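Local coordinates for putative cell surface protein (Streptococcus pyogenes, PDB 4OFQ) that probably serves as an adhesin, its C-terminal beta-sandwich domains forming part of an antigen I/II-family protein on the streptococcal cell surface, at residues Q251-L256 and T279-N284. Sequence-based numbering, arbitrary orientation.
Sequences QKDKVL and TETVYN
With chi1 of 67°, D253 holds its carboxylate between its own backbone N and carbonyl carbon, aimed at the facing strand, while T281 (chi1 -68°) sets OG1 anti to its carbonyl carbon and CG2 anti to its backbone N. The two side chains meet head-on, and the hydroxyl of T281 donates to D253, OG1 to OD2 at 2.7 Å; D253 OD2 accepts it through its syn lone pair, on the side of OD1. The methyl of T281 leans on the same acceptor, CG2 lying 3.3 Å from D253 OD2, whereas OD1 of D253 stays 3.8 Å from T281 OG1. Two residues along each strand, V255 and T279 pass alongside one another, pointing opposite ways, and their contact is looser: V255 CG1 comes to 4.0 Å from T279 OG1, a hydroxyl whose hydrogen bond is made with the carbonyl of A276.

This is a worked example of how a beta sandwich joins its layers through side chains. Strand 248-257 borders one antiparallel sheet, where its backbone pairs with strand 310-318; strand 279-284 belongs to the other sheet and pairs with 289-294. Between them the CA atoms of D253 and T281 remain 8.2 Å apart, too far for backbone pairing. Strand 289-294 adds to the junction, for L292 touches both D253 and T281, and the hydroxyl of Y290 also bonds to D253 OD2.

Two hydroxyls, from T281 and Y290, thus grip a single carboxylate oxygen of a partly exposed aspartate. Such donors would be expected to stabilise its negative charge and favour the ionised form, so the two sheets meet here through a hydrogen-bonded carboxylate next to the buried V255.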
loop_
_atom_site.group_PDB
_atom_site.type_symbol
_atom_site.label_atom_id
_atom_site.label_comp_id
_atom_site.label_asym_id
_atom_site.label_seq_id
_atom_site.Cartn_x
_atom_site.Cartn_y
_atom_site.Cartn_z
ATOM N N GLN A 251 12.895 -31.611 -12.181
ATOM C CA GLN A 251 14.034 -32.343 -11.628
ATOM C C GLN A 251 14.383 -31.839 -10.231
ATOM O O GLN A 251 14.414 -32.613 -9.279
ATOM C CB GLN A 251 15.257 -32.218 -12.538
ATOM C CG GLN A 251 15.039 -32.736 -13.954
ATOM C CD GLN A 251 14.807 -34.227 -13.976
ATOM O OE1 GLN A 251 15.641 -34.998 -13.491
ATOM N NE2 GLN A 251 13.664 -34.649 -14.523
ATOM N N LYS A 252 14.632 -30.540 -10.110
ATOM C CA LYS A 252 15.065 -29.973 -8.835
ATOM C C LYS A 252 14.975 -28.455 -8.863
ATOM O O LYS A 252 14.819 -27.853 -9.926
ATOM C CB LYS A 252 16.508 -30.394 -8.546
ATOM C CG LYS A 252 17.544 -29.593 -9.320
ATOM C CD LYS A 252 18.952 -29.905 -8.833
ATOM C CE LYS A 252 19.861 -28.695 -8.942
ATOM N NZ LYS A 252 19.411 -27.549 -8.108
ATOM N N ASP A 253 15.065 -27.821 -7.697
ATOM C CA ASP A 253 15.144 -26.368 -7.689
ATOM C C ASP A 253 16.291 -25.871 -6.829
ATOM O O ASP A 253 17.030 -26.662 -6.224
ATOM C CB ASP A 253 13.820 -25.733 -7.256
ATOM C CG ASP A 253 13.482 -26.016 -5.799
ATOM O OD1 ASP A 253 14.237 -26.757 -5.129
ATOM O OD2 ASP A 253 12.452 -25.499 -5.316
ATOM N N LYS A 254 16.444 -24.555 -6.808
ATOM C CA LYS A 254 17.403 -23.887 -5.938
ATOM C C LYS A 254 16.873 -22.474 -5.736
ATOM O O LYS A 254 16.177 -21.944 -6.602
ATOM C CB LYS A 254 18.787 -23.846 -6.603
ATOM C CG LYS A 254 19.840 -23.097 -5.802
ATOM C CD LYS A 254 21.260 -23.333 -6.330
ATOM C CE LYS A 254 21.416 -22.865 -7.767
ATOM N NZ LYS A 254 22.841 -22.941 -8.229
ATOM N N VAL A 255 17.177 -21.864 -4.599
ATOM C CA VAL A 255 16.744 -20.484 -4.370
ATOM C C VAL A 255 17.891 -19.681 -3.738
ATOM O O VAL A 255 18.510 -20.134 -2.762
ATOM C CB VAL A 255 15.460 -20.440 -3.499
ATOM C CG1 VAL A 255 15.664 -21.222 -2.202
ATOM C CG2 VAL A 255 15.063 -18.986 -3.205
ATOM N N LEU A 256 18.206 -18.523 -4.322
ATOM C CA LEU A 256 19.368 -17.738 -3.902
ATOM C C LEU A 256 18.993 -16.308 -3.541
ATOM O O LEU A 256 18.138 -15.699 -4.183
ATOM C CB LEU A 256 20.406 -17.676 -5.022
ATOM C CG LEU A 256 20.898 -19.012 -5.572
ATOM C CD1 LEU A 256 21.850 -18.794 -6.743
ATOM C CD2 LEU A 256 21.573 -19.786 -4.464
ATOM N N THR A 279 12.870 -22.025 3.326
ATOM C CA THR A 279 11.744 -22.192 2.411
ATOM C C THR A 279 11.194 -23.611 2.414
ATOM O O THR A 279 11.777 -24.529 3.007
ATOM C CB THR A 279 12.131 -21.860 0.955
ATOM O OG1 THR A 279 13.129 -22.787 0.503
ATOM C CG2 THR A 279 12.664 -20.441 0.842
ATOM N N GLU A 280 10.073 -23.776 1.727
ATOM C CA GLU A 280 9.478 -25.089 1.507
ATOM C C GLU A 280 9.103 -25.191 0.040
ATOM O O GLU A 280 8.448 -24.304 -0.509
ATOM C CB GLU A 280 8.223 -25.276 2.362
ATOM C CG GLU A 280 8.463 -25.232 3.864
ATOM C CD GLU A 280 7.169 -25.100 4.656
ATOM O OE1 GLU A 280 6.087 -25.379 4.089
ATOM O OE2 GLU A 280 7.234 -24.708 5.841
ATOM N N THR A 281 9.532 -26.270 -0.599
ATOM C CA THR A 281 9.188 -26.501 -1.989
ATOM C C THR A 281 8.140 -27.592 -2.047
ATOM O O THR A 281 8.266 -28.617 -1.382
ATOM C CB THR A 281 10.421 -26.926 -2.810
ATOM O OG1 THR A 281 11.331 -25.823 -2.913
ATOM C CG2 THR A 281 10.003 -27.381 -4.216
ATOM N N VAL A 282 7.090 -27.364 -2.823
ATOM C CA VAL A 282 6.110 -28.418 -3.065
ATOM C C VAL A 282 5.928 -28.581 -4.564
ATOM O O VAL A 282 5.631 -27.615 -5.277
ATOM C CB VAL A 282 4.749 -28.104 -2.416
ATOM C CG1 VAL A 282 3.730 -29.182 -2.786
ATOM C CG2 VAL A 282 4.889 -28.001 -0.899
ATOM N N TYR A 283 6.142 -29.790 -5.060
ATOM C CA TYR A 283 5.816 -30.062 -6.449
ATOM C C TYR A 283 4.824 -31.191 -6.555
ATOM O O TYR A 283 5.019 -32.271 -5.985
ATOM C CB TYR A 283 7.050 -30.370 -7.295
ATOM C CG TYR A 283 6.678 -30.717 -8.720
ATOM C CD1 TYR A 283 6.231 -29.733 -9.601
ATOM C CD2 TYR A 283 6.749 -32.024 -9.176
ATOM C CE1 TYR A 283 5.867 -30.048 -10.904
ATOM C CE2 TYR A 283 6.400 -32.347 -10.473
ATOM C CZ TYR A 283 5.959 -31.355 -11.332
ATOM O OH TYR A 283 5.604 -31.677 -12.620
ATOM N N ASN A 284 3.753 -30.937 -7.292
ATOM C CA ASN A 284 2.710 -31.932 -7.498
ATOM C C ASN A 284 2.897 -32.615 -8.844
ATOM O O ASN A 284 2.590 -32.032 -9.882
ATOM C CB ASN A 284 1.332 -31.264 -7.428
ATOM C CG ASN A 284 0.184 -32.268 -7.457
ATOM O OD1 ASN A 284 0.258 -33.310 -8.108
ATOM N ND2 ASN A 284 -0.889 -31.946 -6.747
#